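Local coordinates for Mgp-operon protein 3 (Mycoplasma pneumoniae, PDB 6RJ1), which serves in cell adhesion as an extracellular membrane protein of a human pathogen and probably recognises sugars on host cells, at residues Val802-Gly807 against Ala889-Ser894; Val551-Lys556 against Thr780-Gly785; Gln692-Gly697 against Gly808-Asn813. One frame throughout, in Å; residues are numbered along the deposited sequence.

Contact 1 (Val802-Gly807 against Ala889-Ser894); sequences VLLVRG and AVITVS
Where Val802 and Leu804 face Ile891 and Val893, no flat group takes part from either strand: the interface has no ring face or edge, only branched aliphatic ends. Its aromatic boundary comes from strand 862-868, whose Trp863 and Tyr865 touch Val802 and whose Phe867 touches Leu804.

Val893 carries most of the contact from its strand, and its two methyls divide the work. CG1, set anti to the backbone N (chi1 178°), lies 4.0 Å from Val802 CG2. Its other branch, CG2, stands anti to the carbonyl carbon and comes within 4.1 Å of Leu804 CD1. Both encounters are glancing, since Val802 and Leu804 each run past Val893 in the opposite direction instead of meeting it head on. Leu804 uses its second methyl elsewhere: Leu804 CD2 approaches Ile891 CD1 at 4.4 Å, a looser touch. One leucine therefore reaches two residues that lie two positions apart on the facing strand.

The backbones stay well separated. The axes of strands 802-805 and 889-894 come no closer than 9.3 Å, and their directions differ by 131°, so the strands are layered through their side chains and not paired edge to edge. Even the best-matched alpha carbons, Val802 CA and Val893 CA, are 8.1 Å apart. About 161 Å² of surface is buried, counting both sides.

Strand 799-805 belongs to one antiparallel sheet and strand 888-896 to the next along the chain, which is consistent with face-to-face packing of successive blades in a beta-propeller. Val809 of strand 808-815 also touches Val893, while Ala915 and Ala917 of strand 914-920 continue the apolar layer beside Val893 and Ile891.

Contact 2 (Val551-Lys556 against Thr780-Gly785); sequences VFAAFK and TGLKAG
Val551 meets Leu782 both through its side chain and through its carbonyl. Its CG1, anti to the backbone N at a chi1 of 164°, lies 4.0 Å from Leu782 CD2, and the two side chains cross at about a right angle. The same leucine methyl sits 3.5 Å from Val551 O, a contact of a carbon with a carbonyl and not a polar bond.

Phe552 follows with its CB directed away from the second strand, so its backbone is what Leu782 reaches: Phe552 CA is 3.7 Å from Leu782 CD2. The aromatic ring instead packs on Val695 and Val699 of the adjoining strand 693-699. At Ala553 the CB turns back toward the leucine and lies 3.6 Å from Leu782 CD1.

Leu782 thus fills the interface from its own strand. With CG anti to the backbone N (chi1 -178°), it extends across the gap and splits its fork, CD2 going to Val551 and Phe552 and CD1 to Ala553. The closest alpha carbons of the two segments are here, Ala553 CA and Leu782 CA, 6.8 Å apart, and the alanine meets the leucine through its single methyl. Ala801 and Leu803 of strand 799-805 also touch this leucine.

The strand segments run nearly antiparallel, at 157°, yet their axes are 7.6 Å apart at closest approach, beyond the spacing of paired strands in one sheet. They belong to different sheets, which would fit neighbouring blades of a beta-propeller. Backbone pairing is made within each sheet, for example between Phe552 and Gly697. Methyl contacts are non-directional, so the chemistry implies a junction governed by shape and the exclusion of water, with about 180 Å² buried over both sides.

Contact 3 (Gln692-Gly697 against Gly808-Asn813); sequences QLLVYG and GVVRLN
Tyr696 and Leu812 form the larger part of a face-to-face junction between two beta-sheets, consistent with adjacent blades of a beta-propeller. Both methyls of Leu812 touch Tyr696, one at CB and the other over the ring. CD1 lies 3.6 Å from Tyr696 CB, whereas CD2 sits over one face of the ring in a CH-pi contact, 3.8 Å from the Tyr696 ring centroid and 18° off the normal. In Tyr696, chi1 of 61° places the ring beside Leu812, and chi2 of -85° turns its face to that methyl.

A lighter contact lies beside it: Leu694 and Val810 reach toward each other tip to tip, with Leu694 CD2 and Val810 CG2 4.2 Å apart.

Farther out, Phe834 of strand 834-838 touches Leu694, Val810 and Leu812, linking both pairs on the side of the second sheet. Ala553 of strand 549-563 also packs on Leu812, and the phenol OH of Tyr696 is hydrogen-bonded to Ser833 OG, so the ring is anchored at its polar end as well as covered on a face. Over that face, Leu812 CD2 stands 3.6 Å above the plane of the Tyr696 ring, displaced toward its rim.

How the contacts relate
Contacts 2 and 3 join the same two sheets at neighbouring points, their centres about 7 Å apart; contact 1 joins the second of these sheets to a third, its centre about 12 Å from either. Backbone pairing couples all three. Strand 799-805 in contact 1 lies between the strands used by the others: Val802 N is 2.9 Å from Lys783 O, and Leu803 O is 2.9 Å from Val810 N, both probable hydrogen bonds. On the first sheet, Ala554 O and Val695 N, 2.7 Å apart, probably tie contact 2 to contact 3. Leu803, turned away from contact 1, brings its CD2 to 3.8 Å from Leu782 CD1, so the apolar contacts of contact 2 continue onto the strand that carries contact 1.

Contact 1 (Val802-Gly807 against Ala889-Ser894)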
ATOM      1  N   VAL A 802      -3.988   8.062  13.396  1.00 64.48           N
ATOM      2  CA  VAL A 802      -4.665   8.664  12.255  1.00 63.24           C
ATOM      3  C   VAL A 802      -3.792   8.554  11.022  1.00 63.80           C
ATOM      4  O   VAL A 802      -2.574   8.406  11.134  1.00 63.07           O
ATOM      5  CB  VAL A 802      -5.223  10.106  12.474  1.00 67.19           C
ATOM      6  CG1 VAL A 802      -6.196  10.182  13.653  1.00 66.78           C
ATOM      7  CG2 VAL A 802      -4.110  11.133  12.601  1.00 66.96           C
ATOM      8  N   LEU A 803      -4.421   8.605   9.853  1.00 59.33           N
ATOM      9  CA  LEU A 803      -3.743   8.575   8.558  1.00 59.00           C
ATOM     10  C   LEU A 803      -4.591   9.275   7.504  1.00 63.11           C
ATOM     11  O   LEU A 803      -5.823   9.354   7.627  1.00 62.62           O
ATOM     12  CB  LEU A 803      -3.350   7.147   8.111  1.00 58.72           C
ATOM     13  CG  LEU A 803      -4.474   6.213   7.691  1.00 62.23           C
ATOM     14  CD1 LEU A 803      -4.123   5.485   6.419  1.00 61.87           C
ATOM     15  CD2 LEU A 803      -4.848   5.266   8.806  1.00 63.55           C
ATOM     16  N   LEU A 804      -3.920   9.794   6.481  1.00 59.33           N
ATOM     17  CA  LEU A 804      -4.570  10.488   5.384  1.00 58.50           C
ATOM     18  C   LEU A 804      -4.690   9.552   4.197  1.00 63.37           C
ATOM     19  O   LEU A 804      -3.745   8.815   3.873  1.00 64.29           O
ATOM     20  CB  LEU A 804      -3.755  11.744   5.025  1.00 58.31           C
ATOM     21  CG  LEU A 804      -4.269  13.113   5.530  1.00 62.34           C
ATOM     22  CD1 LEU A 804      -4.738  13.079   6.985  1.00 61.76           C
ATOM     23  CD2 LEU A 804      -3.208  14.165   5.375  1.00 64.00           C
ATOM     24  N   VAL A 805      -5.880   9.534   3.596  1.00 58.72           N
ATOM     25  CA  VAL A 805      -6.222   8.759   2.396  1.00 57.35           C
ATOM     26  C   VAL A 805      -6.821   9.712   1.359  1.00 61.22           C
ATOM     27  O   VAL A 805      -7.083  10.877   1.678  1.00 60.68           O
ATOM     28  CB  VAL A 805      -7.136   7.528   2.664  1.00 60.24           C
ATOM     29  CG1 VAL A 805      -6.402   6.456   3.464  1.00 60.27           C
ATOM     30  CG2 VAL A 805      -8.453   7.924   3.329  1.00 59.47           C
ATOM     31  N   ARG A 806      -7.050   9.232   0.128  1.00 57.26           N
ATOM     32  CA  ARG A 806      -7.650  10.064  -0.906  1.00 56.29           C
ATOM     33  C   ARG A 806      -9.084  10.399  -0.521  1.00 62.11           C
ATOM     34  O   ARG A 806      -9.902   9.492  -0.311  1.00 61.55           O
ATOM     35  CB  ARG A 806      -7.599   9.382  -2.273  1.00 53.33           C
ATOM     36  CG  ARG A 806      -6.194   9.070  -2.746  1.00 58.89           C
ATOM     37  CD  ARG A 806      -6.193   8.619  -4.187  1.00 64.78           C
ATOM     38  NE  ARG A 806      -6.422   9.729  -5.113  1.00 59.18           N
ATOM     39  CZ  ARG A 806      -6.517   9.599  -6.427  1.00 68.77           C
ATOM     40  NH1 ARG A 806      -6.439   8.403  -6.991  1.00 61.34           N
ATOM     41  NH2 ARG A 806      -6.701  10.666  -7.190  1.00 59.91           N
ATOM     42  N   GLY A 807      -9.342  11.696  -0.352  1.00 60.48           N
ATOM     43  CA  GLY A 807     -10.659  12.214  -0.011  1.00 60.88           C
ATOM     44  C   GLY A 807     -10.972  12.478   1.444  1.00 67.13           C
ATOM     45  O   GLY A 807     -11.963  13.153   1.730  1.00 69.44           O
ATOM     46  N   ALA A 889       2.366  23.139   2.506  1.00 73.73           N
ATOM     47  CA  ALA A 889       1.017  23.215   3.060  1.00 72.33           C
ATOM     48  C   ALA A 889       0.977  22.361   4.325  1.00 74.87           C
ATOM     49  O   ALA A 889       1.722  21.382   4.432  1.00 75.71           O
ATOM     50  CB  ALA A 889       0.001  22.718   2.041  1.00 72.93           C
ATOM     51  N   VAL A 890       0.157  22.750   5.303  1.00 69.68           N
ATOM     52  CA  VAL A 890       0.042  22.016   6.566  1.00 68.83           C
ATOM     53  C   VAL A 890      -1.431  21.716   6.901  1.00 72.26           C
ATOM     54  O   VAL A 890      -2.279  22.620   6.883  1.00 71.85           O
ATOM     55  CB  VAL A 890       0.797  22.700   7.748  1.00 72.44           C
ATOM     56  CG1 VAL A 890       0.902  21.776   8.958  1.00 72.26           C
ATOM     57  CG2 VAL A 890       2.186  23.173   7.331  1.00 72.21           C
ATOM     58  N   ILE A 891      -1.720  20.441   7.212  1.00 68.04           N
ATOM     59  CA  ILE A 891      -3.048  19.978   7.618  1.00 67.10           C
ATOM     60  C   ILE A 891      -3.044  19.652   9.119  1.00 73.87           C
ATOM     61  O   ILE A 891      -2.098  19.052   9.619  1.00 74.40           O
ATOM     62  CB  ILE A 891      -3.541  18.795   6.736  1.00 68.54           C
ATOM     63  CG1 ILE A 891      -4.047  19.312   5.368  1.00 67.97           C
ATOM     64  CG2 ILE A 891      -4.611  17.940   7.451  1.00 68.20           C
ATOM     65  CD1 ILE A 891      -4.306  18.249   4.284  1.00 71.30           C
ATOM     66  N   THR A 892      -4.092  20.060   9.828  1.00 71.78           N
ATOM     67  CA  THR A 892      -4.270  19.763  11.243  1.00 72.09           C
ATOM     68  C   THR A 892      -5.356  18.699  11.377  1.00 77.17           C
ATOM     69  O   THR A 892      -6.425  18.829  10.772  1.00 77.76           O
ATOM     70  CB  THR A 892      -4.599  21.042  12.032  1.00 78.08           C
ATOM     71  OG1 THR A 892      -3.467  21.898  11.979  1.00 79.64           O
ATOM     72  CG2 THR A 892      -4.941  20.768  13.496  1.00 74.60           C
ATOM     73  N   VAL A 893      -5.083  17.653  12.165  1.00 72.93           N
ATOM     74  CA  VAL A 893      -6.069  16.610  12.421  1.00 72.34           C
ATOM     75  C   VAL A 893      -6.479  16.661  13.901  1.00 76.77           C
ATOM     76  O   VAL A 893      -5.624  16.640  14.783  1.00 76.12           O
ATOM     77  CB  VAL A 893      -5.648  15.209  11.918  1.00 75.73           C
ATOM     78  CG1 VAL A 893      -6.708  14.168  12.258  1.00 75.66           C
ATOM     79  CG2 VAL A 893      -5.398  15.221  10.410  1.00 75.34           C
ATOM     80  N   SER A 894      -7.783  16.782  14.162  1.00 73.66           N
ATOM     81  CA  SER A 894      -8.327  16.870  15.515  1.00 73.36           C
ATOM     82  C   SER A 894      -9.348  15.767  15.765  1.00 77.30           C
ATOM     83  O   SER A 894      -9.964  15.279  14.825  1.00 76.03           O
ATOM     84  CB  SER A 894      -8.974  18.235  15.731  1.00 76.99           C
ATOM     85  OG  SER A 894      -9.842  18.599  14.667  1.00 86.75           O
TER

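Contact 2 (Val551-Lys556 against Thr780-Gly785)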
ATOM      1  N   VAL A 551       1.560   0.010  16.228  1.00 68.95           N
ATOM      2  CA  VAL A 551       0.347   0.249  15.474  1.00 67.41           C
ATOM      3  C   VAL A 551       0.763   0.450  14.008  1.00 69.51           C
ATOM      4  O   VAL A 551       1.772   1.100  13.735  1.00 69.53           O
ATOM      5  CB  VAL A 551      -0.433   1.440  16.081  1.00 70.74           C
ATOM      6  CG1 VAL A 551      -1.484   1.965  15.118  1.00 71.25           C
ATOM      7  CG2 VAL A 551      -1.082   1.043  17.402  1.00 70.16           C
ATOM      8  N   PHE A 552       0.023  -0.156  13.076  1.00 63.76           N
ATOM      9  CA  PHE A 552       0.295  -0.038  11.645  1.00 61.64           C
ATOM     10  C   PHE A 552      -1.006   0.032  10.838  1.00 61.93           C
ATOM     11  O   PHE A 552      -2.081  -0.337  11.328  1.00 60.82           O
ATOM     12  CB  PHE A 552       1.200  -1.193  11.155  1.00 63.05           C
ATOM     13  CG  PHE A 552       0.454  -2.472  10.856  1.00 64.27           C
ATOM     14  CD1 PHE A 552       0.085  -3.339  11.883  1.00 67.14           C
ATOM     15  CD2 PHE A 552       0.082  -2.794   9.553  1.00 65.53           C
ATOM     16  CE1 PHE A 552      -0.641  -4.506  11.610  1.00 67.38           C
ATOM     17  CE2 PHE A 552      -0.657  -3.950   9.284  1.00 67.71           C
ATOM     18  CZ  PHE A 552      -1.012  -4.798  10.315  1.00 65.61           C
ATOM     19  N   ALA A 553      -0.883   0.487   9.585  1.00 56.99           N
ATOM     20  CA  ALA A 553      -1.959   0.594   8.603  1.00 56.20           C
ATOM     21  C   ALA A 553      -1.342   0.515   7.230  1.00 60.65           C
ATOM     22  O   ALA A 553      -0.242   1.037   6.995  1.00 60.18           O
ATOM     23  CB  ALA A 553      -2.726   1.895   8.762  1.00 56.58           C
ATOM     24  N   ALA A 554      -2.031  -0.183   6.332  1.00 57.39           N
ATOM     25  CA  ALA A 554      -1.582  -0.407   4.967  1.00 56.86           C
ATOM     26  C   ALA A 554      -2.770  -0.729   4.081  1.00 60.44           C
ATOM     27  O   ALA A 554      -3.822  -1.142   4.569  1.00 59.64           O
ATOM     28  CB  ALA A 554      -0.605  -1.583   4.945  1.00 57.32           C
ATOM     29  N   PHE A 555      -2.598  -0.561   2.773  1.00 56.17           N
ATOM     30  CA  PHE A 555      -3.612  -0.986   1.825  1.00 54.97           C
ATOM     31  C   PHE A 555      -3.149  -2.346   1.351  1.00 58.46           C
ATOM     32  O   PHE A 555      -1.950  -2.551   1.146  1.00 58.02           O
ATOM     33  CB  PHE A 555      -3.726  -0.033   0.635  1.00 56.22           C
ATOM     34  CG  PHE A 555      -4.814   0.986   0.804  1.00 57.34           C
ATOM     35  CD1 PHE A 555      -6.149   0.645   0.591  1.00 59.72           C
ATOM     36  CD2 PHE A 555      -4.513   2.291   1.180  1.00 58.37           C
ATOM     37  CE1 PHE A 555      -7.162   1.588   0.772  1.00 59.81           C
ATOM     38  CE2 PHE A 555      -5.525   3.234   1.353  1.00 60.63           C
ATOM     39  CZ  PHE A 555      -6.842   2.873   1.154  1.00 58.81           C
ATOM     40  N   LYS A 556      -4.081  -3.285   1.225  1.00 54.41           N
ATOM     41  CA  LYS A 556      -3.779  -4.615   0.723  1.00 53.60           C
ATOM     42  C   LYS A 556      -3.514  -4.432  -0.768  1.00 58.65           C
ATOM     43  O   LYS A 556      -4.353  -3.868  -1.478  1.00 58.97           O
ATOM     44  CB  LYS A 556      -4.986  -5.543   0.955  1.00 54.96           C
ATOM     45  CG  LYS A 556      -4.833  -6.950   0.390  1.00 52.89           C
ATOM     46  CD  LYS A 556      -6.193  -7.574   0.042  1.00 60.31           C
ATOM     47  CE  LYS A 556      -6.549  -7.422  -1.425  1.00 72.25           C
ATOM     48  NZ  LYS A 556      -5.829  -8.414  -2.278  1.00 90.20           N
ATOM     49  N   THR A 780      -1.280   7.373   3.587  1.00 58.16           N
ATOM     50  CA  THR A 780       0.001   7.898   4.054  1.00 58.10           C
ATOM     51  C   THR A 780      -0.097   8.544   5.442  1.00 62.88           C
ATOM     52  O   THR A 780      -1.174   8.974   5.861  1.00 62.57           O
ATOM     53  CB  THR A 780       0.566   8.895   2.990  1.00 61.44           C
ATOM     54  OG1 THR A 780       1.917   9.240   3.292  1.00 57.31           O
ATOM     55  CG2 THR A 780      -0.271  10.169   2.857  1.00 61.36           C
ATOM     56  N   GLY A 781       1.051   8.639   6.099  1.00 60.04           N
ATOM     57  CA  GLY A 781       1.232   9.324   7.368  1.00 60.00           C
ATOM     58  C   GLY A 781       0.553   8.741   8.577  1.00 64.69           C
ATOM     59  O   GLY A 781      -0.121   9.479   9.297  1.00 64.43           O
ATOM     60  N   LEU A 782       0.763   7.445   8.859  1.00 62.05           N
ATOM     61  CA  LEU A 782       0.182   6.883  10.074  1.00 62.30           C
ATOM     62  C   LEU A 782       0.925   7.432  11.301  1.00 68.35           C
ATOM     63  O   LEU A 782       2.157   7.363  11.360  1.00 69.37           O
ATOM     64  CB  LEU A 782       0.156   5.348  10.097  1.00 62.03           C
ATOM     65  CG  LEU A 782      -0.496   4.781  11.355  1.00 66.09           C
ATOM     66  CD1 LEU A 782      -1.939   4.434  11.132  1.00 66.18           C
ATOM     67  CD2 LEU A 782       0.272   3.647  11.908  1.00 68.86           C
ATOM     68  N   LYS A 783       0.170   8.031  12.240  1.00 63.62           N
ATOM     69  CA  LYS A 783       0.713   8.570  13.476  1.00 62.82           C
ATOM     70  C   LYS A 783      -0.235   8.289  14.615  1.00 68.54           C
ATOM     71  O   LYS A 783      -1.423   8.613  14.539  1.00 68.74           O
ATOM     72  CB  LYS A 783       0.954  10.080  13.370  1.00 63.99           C
ATOM     73  CG  LYS A 783       2.385  10.502  13.643  1.00 62.90           C
ATOM     74  CD  LYS A 783       2.768  10.526  15.108  1.00 62.60           C
ATOM     75  CE  LYS A 783       4.108  11.200  15.304  1.00 73.80           C
ATOM     76  NZ  LYS A 783       5.225  10.501  14.586  1.00 80.92           N
ATOM     77  N   ALA A 784       0.292   7.688  15.675  1.00 65.82           N
ATOM     78  CA  ALA A 784      -0.462   7.385  16.886  1.00 65.86           C
ATOM     79  C   ALA A 784      -0.401   8.576  17.827  1.00 69.67           C
ATOM     80  O   ALA A 784       0.482   9.426  17.699  1.00 69.20           O
ATOM     81  CB  ALA A 784       0.126   6.162  17.565  1.00 66.79           C
ATOM     82  N   GLY A 785      -1.331   8.621  18.767  1.00 67.52           N
ATOM     83  CA  GLY A 785      -1.392   9.679  19.763  1.00 68.32           C
ATOM     84  C   GLY A 785      -2.249   9.363  20.966  1.00 74.68           C
ATOM     85  O   GLY A 785      -3.379   8.902  20.806  1.00 73.51           O
TER

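Contact 3 (Gln692-Gly697 against Gly808-Asn813)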
ATOM      1  N   GLN A 692      -9.719  -2.151  -2.724  1.00 56.79           N
ATOM      2  CA  GLN A 692      -9.562  -0.926  -1.920  1.00 54.60           C
ATOM      3  C   GLN A 692      -9.658  -1.248  -0.422  1.00 57.98           C
ATOM      4  O   GLN A 692     -10.345  -0.557   0.338  1.00 57.48           O
ATOM      5  CB  GLN A 692     -10.567   0.172  -2.342  1.00 54.75           C
ATOM      6  CG  GLN A 692     -10.677   0.416  -3.839  1.00 50.48           C
ATOM      7  CD  GLN A 692      -9.738   1.459  -4.376  1.00 55.94           C
ATOM      8  OE1 GLN A 692      -8.546   1.479  -4.094  1.00 50.99           O
ATOM      9  NE2 GLN A 692     -10.262   2.348  -5.199  1.00 47.84           N
ATOM     10  N   LEU A 693      -8.959  -2.313  -0.008  1.00 53.84           N
ATOM     11  CA  LEU A 693      -8.973  -2.797   1.365  1.00 53.13           C
ATOM     12  C   LEU A 693      -7.859  -2.248   2.244  1.00 58.22           C
ATOM     13  O   LEU A 693      -6.676  -2.532   2.014  1.00 58.77           O
ATOM     14  CB  LEU A 693      -8.966  -4.333   1.383  1.00 52.53           C
ATOM     15  CG  LEU A 693     -10.220  -5.048   1.883  1.00 55.51           C
ATOM     16  CD1 LEU A 693     -11.470  -4.659   1.088  1.00 53.85           C
ATOM     17  CD2 LEU A 693     -10.015  -6.543   1.827  1.00 57.37           C
ATOM     18  N   LEU A 694      -8.247  -1.475   3.278  1.00 53.77           N
ATOM     19  CA  LEU A 694      -7.304  -0.976   4.259  1.00 53.11           C
ATOM     20  C   LEU A 694      -7.203  -2.011   5.377  1.00 57.42           C
ATOM     21  O   LEU A 694      -8.208  -2.487   5.886  1.00 56.19           O
ATOM     22  CB  LEU A 694      -7.681   0.407   4.813  1.00 52.70           C
ATOM     23  CG  LEU A 694      -6.577   1.075   5.676  1.00 56.19           C
ATOM     24  CD1 LEU A 694      -5.600   1.886   4.817  1.00 55.12           C
ATOM     25  CD2 LEU A 694      -7.173   1.921   6.772  1.00 56.19           C
ATOM     26  N   VAL A 695      -5.978  -2.372   5.706  1.00 55.28           N
ATOM     27  CA  VAL A 695      -5.594  -3.323   6.738  1.00 55.84           C
ATOM     28  C   VAL A 695      -4.906  -2.491   7.831  1.00 61.84           C
ATOM     29  O   VAL A 695      -4.054  -1.650   7.533  1.00 61.36           O
ATOM     30  CB  VAL A 695      -4.658  -4.397   6.107  1.00 59.95           C
ATOM     31  CG1 VAL A 695      -3.958  -5.234   7.159  1.00 59.92           C
ATOM     32  CG2 VAL A 695      -5.428  -5.295   5.143  1.00 59.43           C
ATOM     33  N   TYR A 696      -5.320  -2.680   9.081  1.00 59.89           N
ATOM     34  CA  TYR A 696      -4.772  -1.943  10.227  1.00 60.14           C
ATOM     35  C   TYR A 696      -4.763  -2.836  11.459  1.00 65.84           C
ATOM     36  O   TYR A 696      -5.459  -3.853  11.485  1.00 65.11           O
ATOM     37  CB  TYR A 696      -5.579  -0.650  10.490  1.00 61.25           C
ATOM     38  CG  TYR A 696      -7.038  -0.884  10.834  1.00 62.49           C
ATOM     39  CD1 TYR A 696      -7.996  -1.043   9.832  1.00 63.91           C
ATOM     40  CD2 TYR A 696      -7.463  -0.942  12.159  1.00 62.95           C
ATOM     41  CE1 TYR A 696      -9.333  -1.283  10.140  1.00 64.27           C
ATOM     42  CE2 TYR A 696      -8.801  -1.168  12.479  1.00 63.99           C
ATOM     43  CZ  TYR A 696      -9.731  -1.348  11.466  1.00 72.70           C
ATOM     44  OH  TYR A 696     -11.053  -1.586  11.768  1.00 75.83           O
ATOM     45  N   GLY A 697      -3.999  -2.447  12.471  1.00 63.78           N
ATOM     46  CA  GLY A 697      -3.942  -3.210  13.708  1.00 63.73           C
ATOM     47  C   GLY A 697      -2.905  -2.766  14.710  1.00 67.71           C
ATOM     48  O   GLY A 697      -2.068  -1.900  14.433  1.00 66.37           O
ATOM     49  N   GLY A 808     -10.168  11.954   2.357  1.00 63.39           N
ATOM     50  CA  GLY A 808     -10.417  12.163   3.776  1.00 63.65           C
ATOM     51  C   GLY A 808      -9.405  11.601   4.752  1.00 68.88           C
ATOM     52  O   GLY A 808      -8.365  11.069   4.361  1.00 68.01           O
ATOM     53  N   VAL A 809      -9.719  11.746   6.047  1.00 66.53           N
ATOM     54  CA  VAL A 809      -8.899  11.267   7.151  1.00 66.59           C
ATOM     55  C   VAL A 809      -9.515  10.009   7.773  1.00 69.34           C
ATOM     56  O   VAL A 809     -10.736   9.926   7.943  1.00 68.74           O
ATOM     57  CB  VAL A 809      -8.611  12.391   8.194  1.00 71.19           C
ATOM     58  CG1 VAL A 809      -9.886  12.895   8.874  1.00 71.24           C
ATOM     59  CG2 VAL A 809      -7.572  11.960   9.231  1.00 71.20           C
ATOM     60  N   VAL A 810      -8.661   9.032   8.105  1.00 65.35           N
ATOM     61  CA  VAL A 810      -9.107   7.807   8.763  1.00 64.54           C
ATOM     62  C   VAL A 810      -8.491   7.730  10.159  1.00 67.45           C
ATOM     63  O   VAL A 810      -7.286   7.931  10.338  1.00 66.35           O
ATOM     64  CB  VAL A 810      -8.976   6.493   7.935  1.00 67.82           C
ATOM     65  CG1 VAL A 810      -8.045   6.652   6.750  1.00 68.02           C
ATOM     66  CG2 VAL A 810      -8.591   5.285   8.788  1.00 67.20           C
ATOM     67  N   ARG A 811      -9.359   7.506  11.148  1.00 63.40           N
ATOM     68  CA  ARG A 811      -8.995   7.371  12.545  1.00 62.39           C
ATOM     69  C   ARG A 811      -9.159   5.917  12.968  1.00 67.17           C
ATOM     70  O   ARG A 811     -10.182   5.281  12.668  1.00 66.98           O
ATOM     71  CB  ARG A 811      -9.859   8.286  13.425  1.00 58.23           C
ATOM     72  CG  ARG A 811      -9.373   8.346  14.862  1.00 63.07           C
ATOM     73  CD  ARG A 811     -10.245   9.218  15.715  1.00 73.58           C
ATOM     74  NE  ARG A 811      -9.977   8.992  17.128  1.00 78.87           N
ATOM     75  CZ  ARG A 811     -10.610   9.607  18.117  1.00 92.16           C
ATOM     76  NH1 ARG A 811     -11.562  10.495  17.856  1.00 76.48           N
ATOM     77  NH2 ARG A 811     -10.291   9.349  19.375  1.00 83.03           N
ATOM     78  N   LEU A 812      -8.153   5.406  13.681  1.00 63.81           N
ATOM     79  CA  LEU A 812      -8.129   4.043  14.196  1.00 63.75           C
ATOM     80  C   LEU A 812      -8.168   4.080  15.712  1.00 67.80           C
ATOM     81  O   LEU A 812      -7.298   4.677  16.333  1.00 66.72           O
ATOM     82  CB  LEU A 812      -6.921   3.267  13.646  1.00 63.66           C
ATOM     83  CG  LEU A 812      -6.745   3.323  12.122  1.00 68.19           C
ATOM     84  CD1 LEU A 812      -5.408   2.762  11.708  1.00 68.95           C
ATOM     85  CD2 LEU A 812      -7.906   2.655  11.392  1.00 69.13           C
ATOM     86  N   ASN A 813      -9.223   3.503  16.295  1.00 65.80           N
ATOM     87  CA  ASN A 813      -9.480   3.514  17.736  1.00 65.65           C
ATOM     88  C   ASN A 813      -9.154   2.199  18.413  1.00 70.45           C
ATOM     89  O   ASN A 813      -9.417   1.127  17.863  1.00 68.51           O
ATOM     90  CB  ASN A 813     -10.920   3.950  18.021  1.00 64.23           C
ATOM     91  CG  ASN A 813     -11.306   5.191  17.259  1.00 85.46           C
ATOM     92  OD1 ASN A 813     -10.821   6.295  17.533  1.00 83.95           O
ATOM     93  ND2 ASN A 813     -12.165   5.033  16.263  1.00 74.21           N
TER